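PDB 2PPY: enoyl-CoA hydratase from Geobacillus kaustophilus, which probably catalyses the reversible hydration of enoyl-CoA thioesters to 3-hydroxyacyl-CoA, a step of fatty acid beta-oxidation. Local coordinates for residues D17-I22 with V55-S60; D46-P51 with R99-Y104; M128-G133 with F188-T193; R156-S161 with I181-R186. All coordinates share one frame; numbering follows the deposited sequence.

Contact 1: D17-I22 with V55-S60; sequences DGIAEI and VVIVMS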
loop_
_atom_site.group_PDB
_atom_site.type_symbol
_atom_site.label_atom_id
_atom_site.label_comp_id
_atom_site.label_asym_id
_atom_site.label_seq_id
_atom_site.Cartn_x
_atom_site.Cartn_y
_atom_site.Cartn_z
ATOM N N ASP A 17 1.057 40.033 -2.573
ATOM C CA ASP A 17 2.138 39.641 -1.671
ATOM C C ASP A 17 2.261 38.151 -1.352
ATOM O O ASP A 17 2.312 37.759 -0.184
ATOM C CB ASP A 17 2.030 40.436 -0.367
ATOM C CG ASP A 17 2.272 41.921 -0.571
ATOM O OD1 ASP A 17 3.380 42.282 -1.025
ATOM O OD2 ASP A 17 1.357 42.723 -0.280
ATOM N N GLY A 18 2.320 37.326 -2.392
ATOM C CA GLY A 18 2.465 35.895 -2.189
ATOM C C GLY A 18 1.225 35.137 -1.751
ATOM O O GLY A 18 1.307 33.954 -1.421
ATOM N N ILE A 19 0.077 35.806 -1.741
ATOM C CA ILE A 19 -1.169 35.158 -1.351
ATOM C C ILE A 19 -2.228 35.351 -2.428
ATOM O O ILE A 19 -2.344 36.428 -3.016
ATOM C CB ILE A 19 -1.724 35.733 -0.031
ATOM C CG1 ILE A 19 -0.732 35.485 1.108
ATOM C CG2 ILE A 19 -3.068 35.096 0.291
ATOM C CD1 ILE A 19 -1.134 36.133 2.418
ATOM N N ALA A 20 -2.990 34.297 -2.692
ATOM C CA ALA A 20 -4.059 34.363 -3.676
ATOM C C ALA A 20 -5.341 33.990 -2.962
ATOM O O ALA A 20 -5.367 33.048 -2.171
ATOM C CB ALA A 20 -3.797 33.392 -4.822
ATOM N N GLU A 21 -6.402 34.743 -3.216
ATOM C CA GLU A 21 -7.677 34.450 -2.589
ATOM C C GLU A 21 -8.668 34.120 -3.683
ATOM O O GLU A 21 -8.861 34.899 -4.613
ATOM C CB GLU A 21 -8.197 35.644 -1.786
ATOM C CG GLU A 21 -7.231 36.203 -0.765
ATOM C CD GLU A 21 -7.914 37.137 0.220
ATOM O OE1 GLU A 21 -8.925 37.765 -0.157
ATOM O OE2 GLU A 21 -7.438 37.252 1.369
ATOM N N ILE A 22 -9.280 32.949 -3.577
ATOM C CA ILE A 22 -10.269 32.532 -4.552
ATOM C C ILE A 22 -11.624 32.758 -3.897
ATOM O O ILE A 22 -12.023 32.008 -3.001
ATOM C CB ILE A 22 -10.110 31.040 -4.912
ATOM C CG1 ILE A 22 -8.682 30.765 -5.399
ATOM C CG2 ILE A 22 -11.115 30.666 -5.991
ATOM C CD1 ILE A 22 -8.402 29.301 -5.735
ATOM N N VAL A 55 0.663 30.893 -0.951
ATOM C CA VAL A 55 -0.494 30.484 -0.173
ATOM C C VAL A 55 -1.792 30.816 -0.894
ATOM O O VAL A 55 -1.899 31.836 -1.574
ATOM C CB VAL A 55 -0.520 31.180 1.210
ATOM C CG1 VAL A 55 -1.705 30.677 2.024
ATOM C CG2 VAL A 55 0.783 30.921 1.952
ATOM N N VAL A 56 -2.783 29.948 -0.746
ATOM C CA VAL A 56 -4.074 30.181 -1.373
ATOM C C VAL A 56 -5.184 30.060 -0.341
ATOM O O VAL A 56 -5.270 29.064 0.379
ATOM C CB VAL A 56 -4.355 29.177 -2.504
ATOM C CG1 VAL A 56 -5.741 29.444 -3.094
ATOM C CG2 VAL A 56 -3.285 29.286 -3.583
ATOM N N ILE A 57 -6.016 31.089 -0.252
ATOM C CA ILE A 57 -7.136 31.064 0.674
ATOM C C ILE A 57 -8.417 30.962 -0.141
ATOM O O ILE A 57 -8.662 31.767 -1.037
ATOM C CB ILE A 57 -7.239 32.350 1.519
ATOM C CG1 ILE A 57 -5.960 32.577 2.318
ATOM C CG2 ILE A 57 -8.420 32.229 2.476
ATOM C CD1 ILE A 57 -5.948 33.912 3.069
ATOM N N VAL A 58 -9.235 29.968 0.160
ATOM C CA VAL A 58 -10.487 29.832 -0.553
ATOM C C VAL A 58 -11.579 30.321 0.390
ATOM O O VAL A 58 -11.723 29.809 1.497
ATOM C CB VAL A 58 -10.745 28.368 -0.954
ATOM C CG1 VAL A 58 -12.054 28.259 -1.729
ATOM C CG2 VAL A 58 -9.577 27.852 -1.791
HETATM N N MSE A 59 -12.313 31.345 -0.036
HETATM C CA MSE A 59 -13.395 31.885 0.778
HETATM C C MSE A 59 -14.642 32.161 -0.047
HETATM O O MSE A 59 -14.617 32.085 -1.273
HETATM C CB MSE A 59 -12.947 33.150 1.526
HETATM C CG MSE A 59 -11.993 34.066 0.782
HETATM SE SE MSE A 59 -11.594 35.685 1.803
HETATM C CE MSE A 59 -10.063 35.104 2.818
ATOM N N SER A 60 -15.738 32.463 0.638
ATOM C CA SER A 60 -17.014 32.722 -0.013
ATOM C C SER A 60 -17.513 34.137 0.234
ATOM O O SER A 60 -17.355 34.674 1.334
ATOM C CB SER A 60 -18.059 31.721 0.494
ATOM O OG SER A 60 -19.356 32.021 0.007
#
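Ala20 and Ile22 reach with both N and O to Val55, Ile57 and Met59 on the next strand, as parallel strands do. Ala20 N gives its hydrogen to Val55 O (2.9 Å) and Ala20 O takes one from Ile57 N (2.8 Å). Ile22 N donates to Ile57 O, and Met59 N closes the series on Ile22 O at 3.1 Å. The strand directions differ by 20°. Between these bonds lie CA-H...O contacts, such as Val56 CA to Ala20 O at 3.2 Å.

Apolar packing follows on both faces. With Ala20, Ile22 and Val56 on one face, the tip CD1 of Ile22 slants across Val56 CG1 (3.8 Å). On the other, Ile19 CG2 touches Ile57 CD1 (4.2 Å), and Glu21 lies alongside Ile57. The bend of selenomethionine Met59 at chi3 (89°) brings its CE to 3.7 Å from Glu21 OE2, whose charge is paired with Arg198.

Helix 34-48 links these strands in a right-handed beta-alpha-beta crossover: its Ile47 and Phe40 pack on the Ala20-Ile22 face, helix 193-205 lies against Ile19, Val55 and Met59, and strand 103-108 continues the sheet beyond 55-60.

Contact 2: D46-P51 with R99-Y104; sequences DIRFDP and RSPQVY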
loop_
_atom_site.group_PDB
_atom_site.type_symbol
_atom_site.label_atom_id
_atom_site.label_comp_id
_atom_site.label_asym_id
_atom_site.label_seq_id
_atom_site.Cartn_x
_atom_site.Cartn_y
_atom_site.Cartn_z
ATOM N N ASP A 46 -3.530 28.244 -13.042
ATOM C CA ASP A 46 -2.964 29.585 -13.116
ATOM C C ASP A 46 -2.047 29.856 -11.932
ATOM O O ASP A 46 -0.906 30.280 -12.102
ATOM C CB ASP A 46 -4.065 30.640 -13.120
ATOM C CG ASP A 46 -3.508 32.050 -13.063
ATOM O OD1 ASP A 46 -2.924 32.494 -14.072
ATOM O OD2 ASP A 46 -3.639 32.707 -12.007
ATOM N N ILE A 47 -2.562 29.614 -10.731
ATOM C CA ILE A 47 -1.801 29.843 -9.513
ATOM C C ILE A 47 -0.533 29.000 -9.448
ATOM O O ILE A 47 0.500 29.469 -8.963
ATOM C CB ILE A 47 -2.678 29.589 -8.267
ATOM C CG1 ILE A 47 -3.822 30.611 -8.239
ATOM C CG2 ILE A 47 -1.839 29.698 -7.001
ATOM C CD1 ILE A 47 -4.859 30.377 -7.166
ATOM N N ARG A 48 -0.607 27.763 -9.943
ATOM C CA ARG A 48 0.550 26.868 -9.949
ATOM C C ARG A 48 1.690 27.466 -10.764
ATOM O O ARG A 48 2.843 27.444 -10.348
ATOM C CB ARG A 48 0.193 25.514 -10.571
ATOM C CG ARG A 48 -0.455 24.492 -9.662
ATOM C CD ARG A 48 -0.802 23.265 -10.497
ATOM N NE ARG A 48 -1.215 22.106 -9.710
ATOM C CZ ARG A 48 -1.408 20.900 -10.232
ATOM N NH1 ARG A 48 -1.225 20.706 -11.531
ATOM N NH2 ARG A 48 -1.773 19.886 -9.461
ATOM N N PHE A 49 1.358 27.987 -11.941
ATOM C CA PHE A 49 2.359 28.564 -12.824
ATOM C C PHE A 49 2.779 29.971 -12.420
ATOM O O PHE A 49 3.509 30.637 -13.151
ATOM C CB PHE A 49 1.844 28.552 -14.268
ATOM C CG PHE A 49 2.001 27.223 -14.954
ATOM C CD1 PHE A 49 3.138 26.946 -15.711
ATOM C CD2 PHE A 49 1.023 26.241 -14.836
ATOM C CE1 PHE A 49 3.298 25.713 -16.341
ATOM C CE2 PHE A 49 1.172 25.005 -15.462
ATOM C CZ PHE A 49 2.313 24.742 -16.216
ATOM N N ASP A 50 2.318 30.419 -11.256
ATOM C CA ASP A 50 2.667 31.744 -10.752
ATOM C C ASP A 50 3.581 31.571 -9.541
ATOM O O ASP A 50 3.108 31.417 -8.419
ATOM C CB ASP A 50 1.408 32.505 -10.339
ATOM C CG ASP A 50 1.690 33.960 -10.002
ATOM O OD1 ASP A 50 2.855 34.288 -9.700
ATOM O OD2 ASP A 50 0.742 34.772 -10.027
ATOM N N PRO A 51 4.906 31.614 -9.757
ATOM C CA PRO A 51 5.956 31.462 -8.743
ATOM C C PRO A 51 5.823 32.337 -7.500
ATOM O O PRO A 51 6.299 31.974 -6.425
ATOM C CB PRO A 51 7.233 31.789 -9.516
ATOM C CG PRO A 51 6.895 31.412 -10.910
ATOM C CD PRO A 51 5.504 31.956 -11.058
ATOM N N ARG A 99 -1.130 18.262 -4.711
ATOM C CA ARG A 99 0.077 18.228 -5.526
ATOM C C ARG A 99 0.654 19.614 -5.796
ATOM O O ARG A 99 1.763 19.727 -6.321
ATOM C CB ARG A 99 -0.210 17.540 -6.868
ATOM C CG ARG A 99 -0.852 16.173 -6.737
ATOM C CD ARG A 99 -0.960 15.466 -8.081
ATOM N NE ARG A 99 -1.815 14.285 -7.988
ATOM C CZ ARG A 99 -2.997 14.167 -8.584
ATOM N NH1 ARG A 99 -3.474 15.156 -9.334
ATOM N NH2 ARG A 99 -3.713 13.065 -8.416
ATOM N N SER A 100 -0.095 20.662 -5.449
ATOM C CA SER A 100 0.339 22.044 -5.679
ATOM C C SER A 100 1.352 22.576 -4.660
ATOM O O SER A 100 1.319 22.216 -3.486
ATOM C CB SER A 100 -0.879 22.972 -5.710
ATOM O OG SER A 100 -1.774 22.603 -6.746
ATOM N N PRO A 101 2.257 23.466 -5.101
ATOM C CA PRO A 101 3.273 24.038 -4.214
ATOM C C PRO A 101 2.685 24.911 -3.113
ATOM O O PRO A 101 3.238 24.980 -2.016
ATOM C CB PRO A 101 4.153 24.860 -5.162
ATOM C CG PRO A 101 3.910 24.256 -6.506
ATOM C CD PRO A 101 2.434 23.962 -6.474
ATOM N N GLN A 102 1.576 25.585 -3.414
ATOM C CA GLN A 102 0.929 26.479 -2.453
ATOM C C GLN A 102 0.154 25.743 -1.380
ATOM O O GLN A 102 -0.378 24.658 -1.615
ATOM C CB GLN A 102 -0.073 27.421 -3.139
ATOM C CG GLN A 102 0.484 28.405 -4.144
ATOM C CD GLN A 102 0.757 27.771 -5.486
ATOM O OE1 GLN A 102 0.143 26.763 -5.849
ATOM N NE2 GLN A 102 1.669 28.369 -6.245
ATOM N N VAL A 103 0.077 26.359 -0.205
ATOM C CA VAL A 103 -0.684 25.805 0.899
ATOM C C VAL A 103 -2.111 26.310 0.694
ATOM O O VAL A 103 -2.343 27.519 0.602
ATOM C CB VAL A 103 -0.153 26.305 2.261
ATOM C CG1 VAL A 103 -1.114 25.923 3.379
ATOM C CG2 VAL A 103 1.217 25.708 2.527
ATOM N N TYR A 104 -3.058 25.386 0.597
ATOM C CA TYR A 104 -4.457 25.745 0.409
ATOM C C TYR A 104 -5.226 25.759 1.732
ATOM O O TYR A 104 -5.273 24.761 2.449
ATOM C CB TYR A 104 -5.121 24.775 -0.575
ATOM C CG TYR A 104 -4.962 25.171 -2.032
ATOM C CD1 TYR A 104 -3.703 25.241 -2.628
ATOM C CD2 TYR A 104 -6.074 25.510 -2.800
ATOM C CE1 TYR A 104 -3.556 25.645 -3.961
ATOM C CE2 TYR A 104 -5.940 25.913 -4.127
ATOM C CZ TYR A 104 -4.682 25.980 -4.698
ATOM O OH TYR A 104 -4.560 26.395 -5.998
#
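Arg48 NE donates to Ser100 OG at 3.1 Å in an almost straight bond (175°), with the hydroxyl oxygen at the edge of the guanidinium and in its plane. The arginine chain is extended from CG to NE, which carries the group past Ser100 until NH2 comes within 3.8 Å of Arg99 CB. Beside this polar pair Ile47 packs through its CG2 branch on the Gln102 amide, at 3.6 Å from CD and not much farther from OE1 and NE2. The bend of Gln102 at chi2 (79°) turns the amide toward the helix end. Ile47 CD1 also meets Tyr104 OH, 4.2 Å away, the two side chains coming from opposite directions.

A second shell fixes these groups. Ser100 OG and Arg48 NH2 both bind the carbonyl O of Lys96, so one backbone oxygen holds the serine and the arginine together, while Gln102 NE2 is taken up by Ile53 O. Farther out, Arg48 NH1 and Arg99 NH1 each form a salt bridge with Glu92 of a second subunit, a shared carboxylate that probably offsets the two positive charges; Arg99 NH2 also binds Asn228 of a third subunit.

The contact joins the C-terminal end of helix 34-48 to the turn between helix 80-99 and strand 103-108 in the alpha/beta core of the crotonase fold, at a subunit interface.

Contact 3: M128-G133 with F188-T193; sequences MGDEAG and FPQAET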
loop_
_atom_site.group_PDB
_atom_site.type_symbol
_atom_site.label_atom_id
_atom_site.label_comp_id
_atom_site.label_asym_id
_atom_site.label_seq_id
_atom_site.Cartn_x
_atom_site.Cartn_y
_atom_site.Cartn_z
HETATM N N MSE A 128 -12.623 27.804 10.544
HETATM C CA MSE A 128 -14.048 28.122 10.547
HETATM C C MSE A 128 -14.486 29.138 11.604
HETATM O O MSE A 128 -13.921 29.189 12.694
HETATM C CB MSE A 128 -14.833 26.820 10.716
HETATM C CG MSE A 128 -16.340 26.943 10.616
HETATM SE SE MSE A 128 -17.124 25.187 10.393
HETATM C CE MSE A 128 -18.403 25.583 8.996
ATOM N N GLY A 129 -15.499 29.938 11.270
ATOM C CA GLY A 129 -16.011 30.934 12.200
ATOM C C GLY A 129 -16.871 30.296 13.277
ATOM O O GLY A 129 -17.558 29.310 13.004
ATOM N N ASP A 130 -16.865 30.850 14.490
ATOM C CA ASP A 130 -17.649 30.242 15.563
ATOM C C ASP A 130 -19.166 30.327 15.410
ATOM O O ASP A 130 -19.903 29.803 16.239
ATOM C CB ASP A 130 -17.212 30.771 16.944
ATOM C CG ASP A 130 -17.371 32.276 17.097
ATOM O OD1 ASP A 130 -16.970 32.783 18.163
ATOM O OD2 ASP A 130 -17.884 32.949 16.180
ATOM N N GLU A 131 -19.624 30.968 14.340
ATOM C CA GLU A 131 -21.053 31.079 14.066
ATOM C C GLU A 131 -21.288 30.754 12.590
ATOM O O GLU A 131 -22.317 31.116 12.017
ATOM C CB GLU A 131 -21.555 32.498 14.368
ATOM C CG GLU A 131 -21.372 32.942 15.812
ATOM C CD GLU A 131 -22.029 34.286 16.099
ATOM O OE1 GLU A 131 -23.273 34.373 16.012
ATOM O OE2 GLU A 131 -21.305 35.258 16.410
ATOM N N ALA A 132 -20.324 30.057 11.990
ATOM C CA ALA A 132 -20.375 29.682 10.577
ATOM C C ALA A 132 -21.557 28.802 10.185
ATOM O O ALA A 132 -21.901 28.718 9.009
ATOM C CB ALA A 132 -19.067 28.998 10.174
ATOM N N GLY A 133 -22.169 28.135 11.154
ATOM C CA GLY A 133 -23.311 27.296 10.831
ATOM C C GLY A 133 -23.101 25.799 10.919
ATOM O O GLY A 133 -22.566 25.294 11.908
ATOM N N PHE A 188 -12.342 30.473 14.720
ATOM C CA PHE A 188 -12.118 31.870 15.078
ATOM C C PHE A 188 -13.432 32.597 15.354
ATOM O O PHE A 188 -14.507 32.142 14.942
ATOM C CB PHE A 188 -11.415 32.617 13.938
ATOM C CG PHE A 188 -10.077 32.051 13.536
ATOM C CD1 PHE A 188 -9.086 31.802 14.483
ATOM C CD2 PHE A 188 -9.781 31.845 12.187
ATOM C CE1 PHE A 188 -7.815 31.377 14.089
ATOM C CE2 PHE A 188 -8.516 31.423 11.785
ATOM C CZ PHE A 188 -7.533 31.184 12.736
ATOM N N PRO A 189 -13.366 33.733 16.072
ATOM C CA PRO A 189 -14.593 34.487 16.349
ATOM C C PRO A 189 -15.113 34.885 14.966
ATOM O O PRO A 189 -14.352 35.396 14.145
ATOM C CB PRO A 189 -14.087 35.691 17.140
ATOM C CG PRO A 189 -12.911 35.138 17.873
ATOM C CD PRO A 189 -12.224 34.294 16.818
ATOM N N GLN A 190 -16.393 34.643 14.710
ATOM C CA GLN A 190 -16.995 34.935 13.410
ATOM C C GLN A 190 -16.484 36.172 12.664
ATOM O O GLN A 190 -15.980 36.062 11.547
ATOM C CB GLN A 190 -18.515 35.030 13.555
ATOM C CG GLN A 190 -19.283 34.959 12.238
ATOM C CD GLN A 190 -19.108 33.626 11.518
ATOM O OE1 GLN A 190 -19.102 32.565 12.144
ATOM N NE2 GLN A 190 -18.987 33.676 10.195
ATOM N N ALA A 191 -16.606 37.345 13.273
ATOM C CA ALA A 191 -16.187 38.583 12.624
ATOM C C ALA A 191 -14.683 38.732 12.406
ATOM O O ALA A 191 -14.242 39.666 11.738
ATOM C CB ALA A 191 -16.717 39.777 13.414
ATOM N N GLU A 192 -13.898 37.816 12.959
ATOM C CA GLU A 192 -12.447 37.880 12.818
ATOM C C GLU A 192 -11.893 36.735 11.971
ATOM O O GLU A 192 -10.681 36.620 11.785
ATOM C CB GLU A 192 -11.799 37.835 14.201
ATOM C CG GLU A 192 -12.238 38.952 15.130
ATOM C CD GLU A 192 -11.894 38.667 16.578
ATOM O OE1 GLU A 192 -10.717 38.347 16.859
ATOM O OE2 GLU A 192 -12.801 38.765 17.430
ATOM N N THR A 193 -12.784 35.899 11.447
ATOM C CA THR A 193 -12.372 34.743 10.657
ATOM C C THR A 193 -11.468 35.067 9.475
ATOM O O THR A 193 -10.386 34.489 9.342
ATOM C CB THR A 193 -13.600 33.958 10.173
ATOM O OG1 THR A 193 -14.361 33.537 11.310
ATOM C CG2 THR A 193 -13.178 32.727 9.382
#
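The Asp130 carboxylate receives Gln190 N-H from above its plane: the nitrogen stands 54° out of that plane, 2.7 Å from OD2. This lies at the edge of the crotonase-fold sheet, where strand 125-129 pairs in parallel with strand 186-188, the last of the sheet within this chain. The other carboxylate oxygen of Asp130, OD1, lies against Pro189 CA at 3.4 Å. The Glu131 carboxylate is turned at 90° to the Gln190 amide, and the two side chains slant past each other. The amide's NE2 binds Glu109 O, while the position of its OE1, which points at the backbone of 131-132, is less certain. The Phe188 ring makes an edge-to-face contact with Phe127.

Phe188 N donates to Met128 O (2.9 Å), and Phe188 O receives Asp130 N at 2.7 Å. Beyond this pair the first strand breaks into a type I turn from Gly129 to Ala132. The Asp130 side chain, its CG lodged between the backbone N and the carbonyl carbon (chi1 60°), folds over the Phe188 carbonyl to meet the chain beyond Pro189. With an alanine at this position, Gln190 N would probably be left without its carboxylate acceptor, and the loop beyond the last strand would be tied less firmly to the turn.

Thr193, in helix 193-205, comes up to Gly129, whose lack of a side chain lets Thr193 OG1 approach its CA to 3.2 Å. Thr193 OG1 and Thr193 N donate to Gln190 O from the same face of that carbonyl, OG1 at 3.0 Å.

Contact 4: R156-S161 with I181-R186; sequences RLIGYS and IGLVNR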
loop_
_atom_site.group_PDB
_atom_site.type_symbol
_atom_site.label_atom_id
_atom_site.label_comp_id
_atom_site.label_asym_id
_atom_site.label_seq_id
_atom_site.Cartn_x
_atom_site.Cartn_y
_atom_site.Cartn_z
ATOM N N ARG A 156 -10.164 9.514 6.449
ATOM C CA ARG A 156 -8.739 9.676 6.697
ATOM C C ARG A 156 -8.457 10.834 7.646
ATOM O O ARG A 156 -7.504 10.791 8.420
ATOM C CB ARG A 156 -7.989 9.886 5.372
ATOM C CG ARG A 156 -7.913 8.619 4.505
ATOM C CD ARG A 156 -7.445 8.907 3.077
ATOM N NE ARG A 156 -7.255 7.680 2.301
ATOM C CZ ARG A 156 -8.229 6.844 1.947
ATOM N NH1 ARG A 156 -9.485 7.095 2.291
ATOM N NH2 ARG A 156 -7.949 5.746 1.256
ATOM N N LEU A 157 -9.292 11.864 7.601
ATOM C CA LEU A 157 -9.083 13.018 8.466
ATOM C C LEU A 157 -9.554 12.807 9.904
ATOM O O LEU A 157 -8.787 13.033 10.840
ATOM C CB LEU A 157 -9.772 14.261 7.887
ATOM C CG LEU A 157 -9.566 15.568 8.666
ATOM C CD1 LEU A 157 -8.090 15.950 8.658
ATOM C CD2 LEU A 157 -10.400 16.681 8.042
ATOM N N ILE A 158 -10.794 12.359 10.089
ATOM C CA ILE A 158 -11.321 12.176 11.444
ATOM C C ILE A 158 -11.450 10.741 11.955
ATOM O O ILE A 158 -11.842 10.532 13.108
ATOM C CB ILE A 158 -12.714 12.849 11.602
ATOM C CG1 ILE A 158 -13.748 12.147 10.718
ATOM C CG2 ILE A 158 -12.631 14.318 11.242
ATOM C CD1 ILE A 158 -15.174 12.621 10.961
ATOM N N GLY A 159 -11.130 9.760 11.116
ATOM C CA GLY A 159 -11.257 8.370 11.526
ATOM C C GLY A 159 -12.383 7.701 10.755
ATOM O O GLY A 159 -13.456 8.288 10.583
ATOM N N TYR A 160 -12.159 6.468 10.307
ATOM C CA TYR A 160 -13.158 5.760 9.514
ATOM C C TYR A 160 -14.521 5.505 10.163
ATOM O O TYR A 160 -15.553 5.682 9.519
ATOM C CB TYR A 160 -12.567 4.447 8.972
ATOM C CG TYR A 160 -12.069 3.453 10.012
ATOM C CD1 TYR A 160 -12.944 2.562 10.635
ATOM C CD2 TYR A 160 -10.709 3.369 10.333
ATOM C CE1 TYR A 160 -12.477 1.606 11.543
ATOM C CE2 TYR A 160 -10.234 2.418 11.243
ATOM C CZ TYR A 160 -11.123 1.537 11.842
ATOM O OH TYR A 160 -10.657 0.574 12.723
ATOM N N SER A 161 -14.542 5.107 11.430
ATOM C CA SER A 161 -15.813 4.842 12.094
ATOM C C SER A 161 -16.595 6.137 12.307
ATOM O O SER A 161 -17.808 6.186 12.078
ATOM C CB SER A 161 -15.578 4.146 13.432
ATOM O OG SER A 161 -16.807 3.755 14.022
ATOM N N ILE A 181 -13.220 17.038 16.757
ATOM C CA ILE A 181 -12.936 15.776 16.076
ATOM C C ILE A 181 -11.852 15.929 15.008
ATOM O O ILE A 181 -11.508 14.967 14.316
ATOM C CB ILE A 181 -14.195 15.163 15.429
ATOM C CG1 ILE A 181 -14.710 16.066 14.306
ATOM C CG2 ILE A 181 -15.261 14.940 16.488
ATOM C CD1 ILE A 181 -15.864 15.450 13.516
ATOM N N GLY A 182 -11.312 17.137 14.881
ATOM C CA GLY A 182 -10.263 17.381 13.905
ATOM C C GLY A 182 -10.741 17.676 12.494
ATOM O O GLY A 182 -9.950 17.622 11.554
ATOM N N LEU A 183 -12.022 17.995 12.338
ATOM C CA LEU A 183 -12.572 18.302 11.018
ATOM C C LEU A 183 -12.049 19.651 10.512
ATOM O O LEU A 183 -11.890 19.851 9.309
ATOM C CB LEU A 183 -14.100 18.335 11.071
ATOM C CG LEU A 183 -14.860 17.750 9.873
ATOM C CD1 LEU A 183 -16.250 18.360 9.839
ATOM C CD2 LEU A 183 -14.142 18.028 8.570
ATOM N N VAL A 184 -11.814 20.583 11.433
ATOM C CA VAL A 184 -11.264 21.896 11.085
ATOM C C VAL A 184 -10.039 22.064 11.964
ATOM O O VAL A 184 -9.936 21.398 12.997
ATOM C CB VAL A 184 -12.262 23.062 11.363
ATOM C CG1 VAL A 184 -13.525 22.864 10.539
ATOM C CG2 VAL A 184 -12.594 23.149 12.859
ATOM N N ASN A 185 -9.115 22.934 11.562
ATOM C CA ASN A 185 -7.891 23.170 12.335
ATOM C C ASN A 185 -7.989 24.353 13.292
ATOM O O ASN A 185 -7.228 24.442 14.256
ATOM C CB ASN A 185 -6.705 23.414 11.402
ATOM C CG ASN A 185 -6.553 22.327 10.365
ATOM O OD1 ASN A 185 -7.268 22.306 9.362
ATOM N ND2 ASN A 185 -5.625 21.407 10.606
ATOM N N ARG A 186 -8.911 25.265 13.015
ATOM C CA ARG A 186 -9.091 26.448 13.850
ATOM C C ARG A 186 -10.529 26.924 13.822
ATOM O O ARG A 186 -11.223 26.783 12.817
ATOM C CB ARG A 186 -8.227 27.606 13.342
ATOM C CG ARG A 186 -6.738 27.375 13.334
ATOM C CD ARG A 186 -6.100 27.804 14.634
ATOM N NE ARG A 186 -4.649 27.856 14.497
ATOM C CZ ARG A 186 -3.883 26.796 14.262
ATOM N NH1 ARG A 186 -4.430 25.590 14.144
ATOM N NH2 ARG A 186 -2.574 26.943 14.129
HETATM O O HOH W 1 -11.641 12.400 15.023
#
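Leu157 closes over the Gly182 carbonyl with its whole branched end: its CG lies 3.6 Å from Gly182 O, and CD1 and CD2 are barely farther from that oxygen. The C-terminal ends of two helices of the crotonase fold, 150-158 and 175-181, meet here, the second closed by a Schellman motif at Gly182, where positive phi (84°) turns the chain toward strand 186-188. Because Leu157 has CG opposite its backbone N (chi1 -177°), the side chain reaches across to this turn, and its CD2 also touches Leu183 CD2 at 4.0 Å.

Ile158 and Ile181 slant across each other and touch through their CD1 methyls, 3.9 Å apart. Both hold CG1 in the less usual position between backbone N and carbonyl carbon, chi1 being 66° in Ile158. The other branch of Ile158, CG2, presses on the backbone of the turn, 3.3 Å from Ile181 O, and also reaches Leu183 N, 3.9 Å away.

An alanine in place of Leu157 would probably open a gap over the Gly182 carbonyl and leave Leu183 CD2 without its methyl partner. Leu183 also packs on Leu117 and Leu121 of helix 115-121. Leu157 also packs on Tyr160 of a neighbouring subunit, so the helix end borders an interface as well.

No direct hydrogen bond joins the segments; instead one water donates both its hydrogens, to Ile158 O and to Ile181 O, each 2.7 Å from the water oxygen.

Contacts 1 and 2 interlock: their segments alternate along the chain, their centres are 11 Å apart, and Val56 N probably donates to Val103 O (2.8 Å), making strands 55-60 and 103-108 sheet neighbours. Contacts 3 and 4 meet in the same way farther along the sheet, through Met128 N and Arg186 O (2.9 Å); both segments of contact 4 fall between those of contact 3. The two pairs do not touch: contacts 1 and 3 share the sheet with centres about 18 Å apart, and contacts 2 and 4 lie on opposite sides of the chain's centre, about 25 Å between centres. A bound di(hydroxyethyl)ether, probably from crystallisation, approaches Gly182 of contact 4.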